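Local coordinates for protein GH18 chiitnase (Pseudoalteromonas aurantia, PDB 6K7Z) that probably hydrolyses internal glycosidic bonds of chitin as a family 18 endochitinase, at residues Y7-A12 / N27-S32; F39-S44 / A94-S99; L137-R142 / G178-W183; M214-V219 / Q251-G256. One frame throughout, in Å; residues are numbered along the deposited sequence.

Contact 1: Y7-A12 / N27-S32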
loop_
_atom_site.group_PDB
_atom_site.type_symbol
_atom_site.label_atom_id
_atom_site.label_comp_id
_atom_site.label_asym_id
_atom_site.label_seq_id
_atom_site.Cartn_x
_atom_site.Cartn_y
_atom_site.Cartn_z
ATOM N N TYR A 7 0.358 7.699 -0.816
ATOM C CA TYR A 7 -1.060 7.521 -1.107
ATOM C C TYR A 7 -1.728 8.863 -1.368
ATOM O O TYR A 7 -1.481 9.843 -0.661
ATOM C CB TYR A 7 -1.790 6.829 0.040
ATOM C CG TYR A 7 -1.503 5.355 0.138
ATOM C CD1 TYR A 7 -0.340 4.903 0.762
ATOM C CD2 TYR A 7 -2.376 4.425 -0.393
ATOM C CE1 TYR A 7 -0.048 3.566 0.842
ATOM C CE2 TYR A 7 -2.097 3.063 -0.310
ATOM C CZ TYR A 7 -0.932 2.652 0.310
ATOM O OH TYR A 7 -0.630 1.325 0.404
ATOM N N TYR A 8 -2.590 8.902 -2.379
ATOM C CA TYR A 8 -3.365 10.096 -2.683
ATOM C C TYR A 8 -4.830 9.783 -2.402
ATOM O O TYR A 8 -5.466 9.044 -3.155
ATOM C CB TYR A 8 -3.146 10.531 -4.125
ATOM C CG TYR A 8 -3.778 11.866 -4.456
ATOM C CD1 TYR A 8 -3.112 13.042 -4.166
ATOM C CD2 TYR A 8 -5.025 11.949 -5.061
ATOM C CE1 TYR A 8 -3.653 14.272 -4.468
ATOM C CE2 TYR A 8 -5.585 13.201 -5.362
ATOM C CZ TYR A 8 -4.886 14.354 -5.051
ATOM O OH TYR A 8 -5.394 15.618 -5.339
ATOM N N ASN A 9 -5.355 10.347 -1.314
ATOM C CA ASN A 9 -6.770 10.225 -0.969
ATOM C C ASN A 9 -7.381 11.612 -0.873
ATOM O O ASN A 9 -8.211 11.964 -1.714
ATOM C CB ASN A 9 -6.933 9.429 0.330
ATOM C CG ASN A 9 -8.396 9.145 0.680
ATOM O OD1 ASN A 9 -8.887 9.598 1.708
ATOM N ND2 ASN A 9 -9.085 8.379 -0.163
ATOM N N SER A 10 -6.984 12.426 0.110
ATOM C CA SER A 10 -7.412 13.817 0.166
ATOM C C SER A 10 -6.882 14.593 -1.035
ATOM O O SER A 10 -5.752 14.382 -1.486
ATOM C CB SER A 10 -6.916 14.478 1.454
ATOM O OG SER A 10 -6.909 15.891 1.305
ATOM N N GLY A 11 -7.698 15.521 -1.535
ATOM C CA GLY A 11 -7.289 16.322 -2.673
ATOM C C GLY A 11 -6.783 17.715 -2.357
ATOM O O GLY A 11 -6.755 18.564 -3.254
ATOM N N ALA A 12 -6.348 17.954 -1.109
ATOM C CA ALA A 12 -5.987 19.310 -0.690
ATOM C C ALA A 12 -4.814 19.873 -1.483
ATOM O O ALA A 12 -4.694 21.097 -1.631
ATOM C CB ALA A 12 -5.667 19.332 0.807
ATOM N N ASN A 27 -0.036 5.825 -5.134
ATOM C CA ASN A 27 -1.188 4.947 -4.975
ATOM C C ASN A 27 -2.443 5.803 -4.887
ATOM O O ASN A 27 -2.611 6.552 -3.925
ATOM C CB ASN A 27 -1.085 4.090 -3.713
ATOM C CG ASN A 27 0.138 3.195 -3.696
ATOM O OD1 ASN A 27 0.614 2.761 -4.736
ATOM N ND2 ASN A 27 0.624 2.880 -2.494
ATOM N N LEU A 28 -3.336 5.678 -5.870
ATOM C CA LEU A 28 -4.603 6.391 -5.800
ATOM C C LEU A 28 -5.546 5.630 -4.876
ATOM O O LEU A 28 -5.806 4.442 -5.083
ATOM C CB LEU A 28 -5.207 6.563 -7.195
ATOM C CG LEU A 28 -4.241 7.110 -8.234
ATOM C CD1 LEU A 28 -4.878 7.095 -9.617
ATOM C CD2 LEU A 28 -3.802 8.538 -7.854
ATOM N N ALA A 29 -6.061 6.312 -3.860
ATOM C CA ALA A 29 -6.925 5.692 -2.855
ATOM C C ALA A 29 -8.335 6.307 -2.864
ATOM O O ALA A 29 -8.454 7.513 -2.693
ATOM C CB ALA A 29 -6.289 5.866 -1.474
ATOM N N PHE A 30 -9.412 5.528 -3.004
ATOM C CA PHE A 30 -9.434 4.072 -3.076
ATOM C C PHE A 30 -10.441 3.585 -4.110
ATOM O O PHE A 30 -11.357 4.300 -4.527
ATOM C CB PHE A 30 -9.838 3.436 -1.738
ATOM C CG PHE A 30 -8.824 3.572 -0.647
ATOM C CD1 PHE A 30 -7.696 2.774 -0.633
ATOM C CD2 PHE A 30 -9.026 4.466 0.393
ATOM C CE1 PHE A 30 -6.755 2.891 0.399
ATOM C CE2 PHE A 30 -8.097 4.590 1.416
ATOM C CZ PHE A 30 -6.967 3.797 1.420
ATOM N N LEU A 31 -10.290 2.324 -4.466
ATOM C CA LEU A 31 -11.328 1.548 -5.124
ATOM C C LEU A 31 -11.751 0.477 -4.132
ATOM O O LEU A 31 -10.890 -0.152 -3.507
ATOM C CB LEU A 31 -10.789 0.932 -6.415
ATOM C CG LEU A 31 -11.731 0.141 -7.320
ATOM C CD1 LEU A 31 -12.765 1.058 -7.947
ATOM C CD2 LEU A 31 -10.912 -0.575 -8.385
ATOM N N SER A 32 -13.057 0.291 -3.938
ATOM C CA SER A 32 -13.489 -0.673 -2.928
ATOM C C SER A 32 -14.877 -1.205 -3.265
ATOM O O SER A 32 -15.517 -0.775 -4.222
ATOM C CB SER A 32 -13.453 -0.060 -1.512
ATOM O OG SER A 32 -14.368 1.009 -1.363
HETATM O O HOH W 1 -8.556 9.996 -4.182
#
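One face of the Tyr-7 ring is taken by the side chain of Asn-27. Asn-27 CB makes a CH-pi contact 3.9 Å from the ring centroid, and its ND2 stands over the rim, 3.2 Å from Tyr-7 CZ. The amide is tilted 69° to the ring, so it crosses the face instead of stacking on it. At the ring edge Tyr-7 CD2 meets Ala-29 CB at 4.3 Å, and this same methyl sits over the centre of one face of the Phe-30 ring. The backbones run as neighbouring parallel strands: Tyr-8 N donates to Asn-27 O (2.8 Å), and Ala-29 N to Tyr-8 O (2.9 Å). They belong to the TIM barrel of family 18, and Tyr-7 OH is hydrogen-bonded to Asp-113, which with Asp-115 fits the DXXDXDXE motif of these enzymes. The peptide bond between Ala-29 and Phe-30 is cis, a feature also found in other family 18 barrels. Beyond the last bridge, the side chain of Asn-9 bonds to the neighbouring strand. With CG anti to the backbone N (chi1 -174°), its ND2 reaches Ala-29 O at 2.7 Å from above the carbonyl plane, while the oxygen stays close to the plane of the Asn-9 amide.

Contact 2: F39-S44 / A94-S99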
loop_
_atom_site.group_PDB
_atom_site.type_symbol
_atom_site.label_atom_id
_atom_site.label_comp_id
_atom_site.label_asym_id
_atom_site.label_seq_id
_atom_site.Cartn_x
_atom_site.Cartn_y
_atom_site.Cartn_z
ATOM N N PHE A 39 -19.070 -7.212 -5.442
ATOM C CA PHE A 39 -18.313 -7.345 -6.677
ATOM C C PHE A 39 -18.410 -6.115 -7.562
ATOM O O PHE A 39 -17.673 -6.031 -8.547
ATOM C CB PHE A 39 -18.762 -8.585 -7.445
ATOM C CG PHE A 39 -18.343 -9.864 -6.795
ATOM C CD1 PHE A 39 -17.094 -10.406 -7.056
ATOM C CD2 PHE A 39 -19.176 -10.507 -5.895
ATOM C CE1 PHE A 39 -16.687 -11.587 -6.438
ATOM C CE2 PHE A 39 -18.779 -11.692 -5.273
ATOM C CZ PHE A 39 -17.534 -12.230 -5.546
ATOM N N ASN A 40 -19.284 -5.166 -7.232
ATOM C CA ASN A 40 -19.304 -3.861 -7.884
ATOM C C ASN A 40 -18.331 -2.952 -7.141
ATOM O O ASN A 40 -18.548 -2.629 -5.967
ATOM C CB ASN A 40 -20.709 -3.262 -7.880
ATOM C CG ASN A 40 -21.686 -4.056 -8.723
ATOM O OD1 ASN A 40 -21.286 -4.849 -9.578
ATOM N ND2 ASN A 40 -22.980 -3.847 -8.485
ATOM N N LEU A 41 -17.266 -2.539 -7.819
ATOM C CA LEU A 41 -16.206 -1.749 -7.198
ATOM C C LEU A 41 -16.442 -0.264 -7.462
ATOM O O LEU A 41 -16.711 0.130 -8.603
ATOM C CB LEU A 41 -14.837 -2.178 -7.732
ATOM C CG LEU A 41 -14.571 -3.687 -7.646
ATOM C CD1 LEU A 41 -13.133 -4.029 -8.032
ATOM C CD2 LEU A 41 -14.904 -4.214 -6.262
ATOM N N VAL A 42 -16.340 0.557 -6.413
ATOM C CA VAL A 42 -16.612 1.988 -6.533
ATOM C C VAL A 42 -15.411 2.782 -6.042
ATOM O O VAL A 42 -14.696 2.369 -5.122
ATOM C CB VAL A 42 -17.881 2.416 -5.760
ATOM C CG1 VAL A 42 -19.126 1.737 -6.341
ATOM C CG2 VAL A 42 -17.729 2.105 -4.281
ATOM N N LEU A 43 -15.209 3.944 -6.661
ATOM C CA LEU A 43 -14.142 4.865 -6.306
ATOM C C LEU A 43 -14.577 5.801 -5.189
ATOM O O LEU A 43 -15.749 6.168 -5.076
ATOM C CB LEU A 43 -13.719 5.696 -7.518
ATOM C CG LEU A 43 -13.011 4.950 -8.644
ATOM C CD1 LEU A 43 -13.008 5.806 -9.919
ATOM C CD2 LEU A 43 -11.587 4.601 -8.221
ATOM N N SER A 44 -13.609 6.182 -4.359
ATOM C CA SER A 44 -13.789 7.180 -3.319
ATOM C C SER A 44 -12.530 8.031 -3.257
ATOM O O SER A 44 -11.465 7.629 -3.728
ATOM C CB SER A 44 -14.065 6.544 -1.953
ATOM O OG SER A 44 -13.008 5.679 -1.576
ATOM N N ALA A 94 -11.370 -14.909 -8.840
ATOM C CA ALA A 94 -11.076 -14.704 -10.252
ATOM C C ALA A 94 -11.922 -13.572 -10.815
ATOM O O ALA A 94 -11.444 -12.772 -11.624
ATOM C CB ALA A 94 -11.295 -15.999 -11.035
ATOM N N LYS A 95 -13.177 -13.482 -10.375
ATOM C CA LYS A 95 -14.049 -12.406 -10.817
ATOM C C LYS A 95 -13.555 -11.064 -10.303
ATOM O O LYS A 95 -13.530 -10.078 -11.051
ATOM C CB LYS A 95 -15.481 -12.675 -10.348
ATOM C CG LYS A 95 -16.493 -11.658 -10.828
ATOM C CD LYS A 95 -17.929 -12.121 -10.555
ATOM C CE LYS A 95 -18.932 -11.197 -11.250
ATOM N NZ LYS A 95 -20.360 -11.466 -10.890
ATOM N N LEU A 96 -13.160 -11.013 -9.029
ATOM C CA LEU A 96 -12.571 -9.801 -8.475
ATOM C C LEU A 96 -11.310 -9.417 -9.241
ATOM O O LEU A 96 -11.141 -8.259 -9.650
ATOM C CB LEU A 96 -12.267 -10.009 -6.989
ATOM C CG LEU A 96 -11.555 -8.858 -6.273
ATOM C CD1 LEU A 96 -12.403 -7.599 -6.318
ATOM C CD2 LEU A 96 -11.223 -9.225 -4.832
ATOM N N ALA A 97 -10.428 -10.394 -9.478
ATOM C CA ALA A 97 -9.195 -10.115 -10.209
ATOM C C ALA A 97 -9.485 -9.525 -11.578
ATOM O O ALA A 97 -8.821 -8.574 -12.008
ATOM C CB ALA A 97 -8.364 -11.388 -10.348
ATOM N N ASP A 98 -10.484 -10.072 -12.279
ATOM C CA ASP A 98 -10.799 -9.575 -13.611
ATOM C C ASP A 98 -11.307 -8.145 -13.555
ATOM O O ASP A 98 -10.933 -7.313 -14.392
ATOM C CB ASP A 98 -11.835 -10.473 -14.286
ATOM C CG ASP A 98 -12.372 -9.864 -15.567
ATOM O OD1 ASP A 98 -11.660 -9.919 -16.595
ATOM O OD2 ASP A 98 -13.496 -9.309 -15.544
ATOM N N SER A 99 -12.155 -7.835 -12.572
ATOM C CA SER A 99 -12.618 -6.458 -12.409
ATOM C C SER A 99 -11.457 -5.508 -12.128
ATOM O O SER A 99 -11.382 -4.411 -12.697
ATOM C CB SER A 99 -13.651 -6.387 -11.288
ATOM O OG SER A 99 -14.767 -7.210 -11.579
HETATM O O HOH W 2 -16.008 -8.111 -9.493
#
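Phe-39 meets the aliphatic part of Lys-95 through one ring atom, CD1, 4.0 Å from Lys-95 CD. The two side chains cross at about a right angle. With CG anti to the backbone N (chi1 -176°) and the chain extended beyond it, Lys-95 carries its ammonium on beyond the point of contact. Lys-95 NZ ends 5.3 Å from the ring centroid, which allows at most a weak cation-pi attraction. Next along the helix, Leu-41 uses a single methyl twice: its CD1 is 4.0 Å from Leu-96 CD1 and 4.1 Å from Ser-99 CB, the two leucines crossing nearly perpendicularly. Strand 41-43 pairs antiparallel with the barrel strand 25-33, an addition to the parallel strands of the TIM barrel, and the contact joins it to helix 93-106, one of two helices between strands 71-77 and 111-115. Leu-31 and Phe-76, from barrel strands 25-33 and 71-77, both touch Leu-41, and Phe-76 also touches Leu-96, which packs in addition on Phe-133 and Leu-137 of helix 130-144. No direct hydrogen bond spans the two segments. A water does so instead, donating to Phe-39 O at 2.8 Å and to Ser-99 OG at 2.6 Å. It lies in the plane of the Phe-39 ring, at its edge.

Contact 3: L137-R142 / G178-W183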
loop_
_atom_site.group_PDB
_atom_site.type_symbol
_atom_site.label_atom_id
_atom_site.label_comp_id
_atom_site.label_asym_id
_atom_site.label_seq_id
_atom_site.Cartn_x
_atom_site.Cartn_y
_atom_site.Cartn_z
ATOM N N LEU A 137 -6.121 -14.126 -4.635
ATOM C CA LEU A 137 -6.254 -12.853 -5.335
ATOM C C LEU A 137 -4.938 -12.440 -5.987
ATOM O O LEU A 137 -4.922 -12.002 -7.144
ATOM C CB LEU A 137 -6.742 -11.766 -4.379
ATOM C CG LEU A 137 -6.865 -10.380 -5.016
ATOM C CD1 LEU A 137 -7.883 -10.389 -6.153
ATOM C CD2 LEU A 137 -7.210 -9.311 -3.966
ATOM N N THR A 138 -3.818 -12.596 -5.274
ATOM C CA THR A 138 -2.536 -12.228 -5.866
ATOM C C THR A 138 -2.243 -13.060 -7.109
ATOM O O THR A 138 -1.845 -12.515 -8.144
ATOM C CB THR A 138 -1.411 -12.366 -4.839
ATOM O OG1 THR A 138 -1.611 -11.423 -3.777
ATOM C CG2 THR A 138 -0.062 -12.092 -5.486
ATOM N N GLN A 139 -2.485 -14.373 -7.044
ATOM C CA GLN A 139 -2.199 -15.234 -8.183
ATOM C C GLN A 139 -3.051 -14.850 -9.385
ATOM O O GLN A 139 -2.550 -14.742 -10.511
ATOM C CB GLN A 139 -2.432 -16.696 -7.802
ATOM C CG GLN A 139 -1.350 -17.286 -6.910
ATOM C CD GLN A 139 -1.709 -18.663 -6.376
ATOM O OE1 GLN A 139 -2.883 -19.022 -6.293
ATOM N NE2 GLN A 139 -0.695 -19.435 -6.000
ATOM N N GLU A 140 -4.349 -14.638 -9.164
ATOM C CA GLU A 140 -5.243 -14.327 -10.271
ATOM C C GLU A 140 -4.943 -12.956 -10.852
ATOM O O GLU A 140 -5.050 -12.747 -12.066
ATOM C CB GLU A 140 -6.694 -14.404 -9.803
ATOM C CG GLU A 140 -7.095 -15.765 -9.288
ATOM C CD GLU A 140 -7.264 -16.769 -10.408
ATOM O OE1 GLU A 140 -7.145 -16.373 -11.595
ATOM O OE2 GLU A 140 -7.536 -17.942 -10.098
ATOM N N LEU A 141 -4.572 -12.007 -9.998
ATOM C CA LEU A 141 -4.233 -10.675 -10.480
ATOM C C LEU A 141 -2.941 -10.704 -11.287
ATOM O O LEU A 141 -2.853 -10.079 -12.353
ATOM C CB LEU A 141 -4.123 -9.731 -9.284
ATOM C CG LEU A 141 -4.442 -8.242 -9.366
ATOM C CD1 LEU A 141 -5.704 -7.970 -10.147
ATOM C CD2 LEU A 141 -4.576 -7.714 -7.941
ATOM N N ARG A 142 -1.941 -11.439 -10.795
ATOM C CA ARG A 142 -0.640 -11.503 -11.455
ATOM C C ARG A 142 -0.742 -12.188 -12.807
ATOM O O ARG A 142 -0.021 -11.826 -13.745
ATOM C CB ARG A 142 0.362 -12.233 -10.554
ATOM C CG ARG A 142 1.759 -12.374 -11.146
ATOM C CD ARG A 142 2.282 -11.018 -11.615
ATOM N NE ARG A 142 2.897 -10.277 -10.527
ATOM C CZ ARG A 142 3.137 -8.970 -10.558
ATOM N NH1 ARG A 142 2.797 -8.252 -11.617
ATOM N NH2 ARG A 142 3.714 -8.382 -9.525
ATOM N N GLY A 178 4.880 -14.671 -2.281
ATOM C CA GLY A 178 5.763 -13.517 -2.184
ATOM C C GLY A 178 6.524 -13.228 -3.462
ATOM O O GLY A 178 6.795 -12.064 -3.783
ATOM N N GLN A 179 6.869 -14.273 -4.219
ATOM C CA GLN A 179 7.593 -14.080 -5.468
ATOM C C GLN A 179 6.774 -13.322 -6.505
ATOM O O GLN A 179 7.347 -12.788 -7.462
ATOM C CB GLN A 179 8.039 -15.436 -6.025
ATOM C CG GLN A 179 6.904 -16.326 -6.533
ATOM C CD GLN A 179 6.096 -17.013 -5.426
ATOM O OE1 GLN A 179 6.424 -16.933 -4.236
ATOM N NE2 GLN A 179 5.034 -17.713 -5.829
ATOM N N GLU A 180 5.457 -13.239 -6.334
ATOM C CA GLU A 180 4.586 -12.550 -7.274
ATOM C C GLU A 180 4.224 -11.137 -6.835
ATOM O O GLU A 180 3.517 -10.437 -7.565
ATOM C CB GLU A 180 3.313 -13.368 -7.490
ATOM C CG GLU A 180 3.599 -14.735 -8.098
ATOM C CD GLU A 180 2.353 -15.537 -8.362
ATOM O OE1 GLU A 180 1.240 -14.971 -8.303
ATOM O OE2 GLU A 180 2.487 -16.748 -8.632
ATOM N N ILE A 181 4.670 -10.716 -5.661
ATOM C CA ILE A 181 4.370 -9.395 -5.114
ATOM C C ILE A 181 5.594 -8.517 -5.311
ATOM O O ILE A 181 6.723 -8.937 -5.015
ATOM C CB ILE A 181 4.003 -9.499 -3.622
ATOM C CG1 ILE A 181 2.706 -10.291 -3.447
ATOM C CG2 ILE A 181 3.951 -8.108 -2.960
ATOM C CD1 ILE A 181 2.370 -10.606 -1.998
ATOM N N ASP A 182 5.384 -7.290 -5.782
ATOM C CA ASP A 182 6.532 -6.419 -5.998
ATOM C C ASP A 182 7.078 -5.859 -4.692
ATOM O O ASP A 182 8.298 -5.839 -4.493
ATOM C CB ASP A 182 6.164 -5.301 -6.968
ATOM C CG ASP A 182 5.927 -5.827 -8.374
ATOM O OD1 ASP A 182 6.912 -6.040 -9.104
ATOM O OD2 ASP A 182 4.767 -6.039 -8.733
ATOM N N TRP A 183 6.211 -5.411 -3.785
ATOM C CA TRP A 183 6.682 -4.960 -2.478
ATOM C C TRP A 183 5.502 -4.841 -1.524
ATOM O O TRP A 183 4.337 -4.894 -1.925
ATOM C CB TRP A 183 7.428 -3.627 -2.561
ATOM C CG TRP A 183 6.631 -2.505 -3.141
ATOM C CD1 TRP A 183 5.703 -1.731 -2.492
ATOM C CD2 TRP A 183 6.705 -2.005 -4.477
ATOM N NE1 TRP A 183 5.189 -0.797 -3.353
ATOM C CE2 TRP A 183 5.784 -0.945 -4.579
ATOM C CE3 TRP A 183 7.461 -2.351 -5.603
ATOM C CZ2 TRP A 183 5.603 -0.228 -5.756
ATOM C CZ3 TRP A 183 7.275 -1.636 -6.773
ATOM C CH2 TRP A 183 6.349 -0.596 -6.845
HETATM O O HOH W 3 -0.316 -16.079 -11.009
#
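Arg-142 grips the backbone carbonyl of Glu-180 side-on with two nitrogens, NE at 3.0 Å and NH2 at 2.8 Å from Glu-180 O. NH2 also forms a salt bridge with Asp-182, 2.7 Å from its OD2. Both acceptors lie near the guanidinium plane, but the carboxylate stands almost upright to it (86°) and OD2 is met from above the carboxylate plane. Bends at chi2 and chi3 (52° and 85°) bring the guanidinium to the end of the 3-10 turn, between Glu-180 O and Asp-182. Its NH1 bonds to Leu-145 O and Tyr-150 O, and Asp-182 OD2 also takes the backbone N of Ile-152 on the neighbouring strand. The Glu-180 side chain slides past the arginine in the opposite direction, bringing OE1 to 3.5 Å from Gln-139 CA. Deeper in, Thr-138 CG2 touches Ile-181 CG1 at 3.9 Å, while its OG1 is bonded to Leu-134 O and His-154 NE2. Helix 130-144 is thereby fastened to the link between helix 169-177 and strand 183-187 of the barrel. With five bonds from its three nitrogens, the guanidinium is fixed in rotation, and its charge probably favours the ionised form of Asp-182.

Contact 4: M214-V219 / Q251-G256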
loop_
_atom_site.group_PDB
_atom_site.type_symbol
_atom_site.label_atom_id
_atom_site.label_comp_id
_atom_site.label_asym_id
_atom_site.label_seq_id
_atom_site.Cartn_x
_atom_site.Cartn_y
_atom_site.Cartn_z
ATOM N N MET A 214 10.979 -12.660 0.732
ATOM C CA MET A 214 11.112 -11.230 0.951
ATOM C C MET A 214 12.578 -10.809 0.903
ATOM O O MET A 214 13.496 -11.637 0.850
ATOM C CB MET A 214 10.470 -10.838 2.278
ATOM C CG MET A 214 8.947 -10.922 2.252
ATOM S SD MET A 214 8.205 -9.679 1.161
ATOM C CE MET A 214 7.751 -10.679 -0.258
ATOM N N SER A 215 12.785 -9.498 0.905
ATOM C CA SER A 215 14.109 -8.892 0.880
ATOM C C SER A 215 13.958 -7.419 1.227
ATOM O O SER A 215 12.828 -6.911 1.263
ATOM C CB SER A 215 14.740 -9.057 -0.499
ATOM O OG SER A 215 14.018 -8.296 -1.446
ATOM N N PRO A 216 15.049 -6.690 1.456
ATOM C CA PRO A 216 14.918 -5.230 1.613
ATOM C C PRO A 216 14.157 -4.582 0.479
ATOM O O PRO A 216 13.268 -3.751 0.724
ATOM C CB PRO A 216 16.377 -4.762 1.658
ATOM C CG PRO A 216 17.104 -5.931 2.236
ATOM C CD PRO A 216 16.437 -7.141 1.662
ATOM N N GLU A 217 14.461 -4.970 -0.766
ATOM C CA GLU A 217 13.830 -4.342 -1.918
ATOM C C GLU A 217 12.316 -4.455 -1.852
ATOM O O GLU A 217 11.607 -3.555 -2.316
ATOM C CB GLU A 217 14.365 -4.977 -3.202
ATOM C CG GLU A 217 13.744 -4.460 -4.496
ATOM C CD GLU A 217 14.359 -3.156 -4.982
ATOM O OE1 GLU A 217 14.080 -2.788 -6.139
ATOM O OE2 GLU A 217 15.113 -2.498 -4.223
ATOM N N LYS A 218 11.800 -5.534 -1.262
ATOM C CA LYS A 218 10.370 -5.804 -1.259
ATOM C C LYS A 218 9.656 -5.316 -0.005
ATOM O O LYS A 218 8.461 -5.579 0.150
ATOM C CB LYS A 218 10.125 -7.304 -1.451
ATOM C CG LYS A 218 10.425 -7.754 -2.886
ATOM C CD LYS A 218 9.557 -8.914 -3.333
ATOM C CE LYS A 218 9.830 -9.249 -4.787
ATOM N NZ LYS A 218 9.066 -10.465 -5.226
ATOM N N VAL A 219 10.335 -4.611 0.892
ATOM C CA VAL A 219 9.702 -4.123 2.113
ATOM C C VAL A 219 9.920 -2.619 2.194
ATOM O O VAL A 219 11.067 -2.154 2.248
ATOM C CB VAL A 219 10.234 -4.832 3.366
ATOM C CG1 VAL A 219 9.417 -4.400 4.588
ATOM C CG2 VAL A 219 10.186 -6.367 3.184
ATOM N N GLN A 251 22.772 -1.533 8.775
ATOM C CA GLN A 251 22.732 -2.982 8.812
ATOM C C GLN A 251 22.348 -3.747 7.593
ATOM O O GLN A 251 22.649 -4.872 7.527
ATOM C CB GLN A 251 21.775 -3.444 9.857
ATOM C CG GLN A 251 22.125 -3.073 11.228
ATOM C CD GLN A 251 21.473 -4.003 12.198
ATOM O OE1 GLN A 251 21.617 -5.231 12.106
ATOM N NE2 GLN A 251 20.710 -3.425 13.109
ATOM N N SER A 252 21.655 -3.119 6.661
ATOM C CA SER A 252 21.148 -3.743 5.510
ATOM C C SER A 252 20.887 -2.671 4.472
ATOM O O SER A 252 21.475 -1.626 4.518
ATOM C CB SER A 252 19.818 -4.383 5.975
ATOM O OG SER A 252 19.052 -4.909 4.970
ATOM N N SER A 253 20.042 -2.964 3.520
ATOM C CA SER A 253 19.550 -1.916 2.650
ATOM C C SER A 253 18.098 -1.652 3.007
ATOM O O SER A 253 17.486 -2.376 3.805
ATOM C CB SER A 253 19.721 -2.276 1.166
ATOM O OG SER A 253 19.172 -3.538 0.857
ATOM N N LEU A 254 17.572 -0.569 2.441
ATOM C CA LEU A 254 16.230 -0.087 2.736
ATOM C C LEU A 254 15.446 -0.052 1.429
ATOM O O LEU A 254 15.806 0.688 0.506
ATOM C CB LEU A 254 16.276 1.294 3.396
ATOM C CG LEU A 254 14.945 1.999 3.663
ATOM C CD1 LEU A 254 13.969 1.081 4.414
ATOM C CD2 LEU A 254 15.159 3.304 4.428
ATOM N N GLY A 255 14.389 -0.861 1.351
ATOM C CA GLY A 255 13.590 -0.886 0.140
ATOM C C GLY A 255 12.956 0.453 -0.183
ATOM O O GLY A 255 12.826 0.814 -1.356
ATOM N N GLY A 256 12.538 1.192 0.831
ATOM C CA GLY A 256 12.016 2.521 0.581
ATOM C C GLY A 256 11.162 3.025 1.728
ATOM O O GLY A 256 11.080 2.411 2.794
HETATM O O HOH W 4 12.600 -1.109 -3.338
#
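Glu-217 O and Gly-255 O are joined by one water, which donates to each at 2.8 Å; no direct hydrogen bond crosses between the segments. Next to it the backbones come very close. Gly-255 CA is 2.9 Å from Pro-216 O and 3.5 Å from Val-219 O, both as CA-H...O contacts, and the lack of a side chain at Gly-255 is what lets two carbonyls crowd its alpha carbon. Pro-216 O also accepts from Val-219 N within the tight turn 215-219. The proline ring is met by two hydroxyls: Ser-253 OG lies 3.2 Å from Pro-216 CB and Ser-252 OG 3.5 Å from Pro-216 CG. Ser-253 OG sits between the backbone N and the carbonyl carbon (chi1 52°), which turns it toward the ring. Ser-252 OG donates to Ser-253 O at 3.2 Å, in the carbonyl plane on a lone pair, linking the two serines. Tyr-205 OH of helix 198-209 bonds to both Val-219 O and Gly-255 N. The two loops enter the adjacent parallel strands 219-224 and 256-260 at their N-terminal ends, and Glu-217 forms a salt bridge with Lys-3 of strand 3-8, the next strand round the barrel.

From the N terminus, contact 1 closes first, pairing strands 3-8 and 25-33 across a connection without a helix. The chain then turns back into strand 41-43, whose backbone bonds to strand 25-33 bring contact 2 beside contact 1; contact 2 closes a longer loop onto helix 93-106. Contact 3 ties helix 130-144 to the approach to strand 183-187, and Ala-97 and Leu-96 pack on its helix. Contact 4 closes last, at the entries to strands 219-224 and 256-260, and joins contact 3 through Lys-218 NZ, bonded to Gly-178 O and Ile-181 O. All four are in series, none nesting or crossing; contacts 1 and 4 lie on opposite sides of the chain's centre.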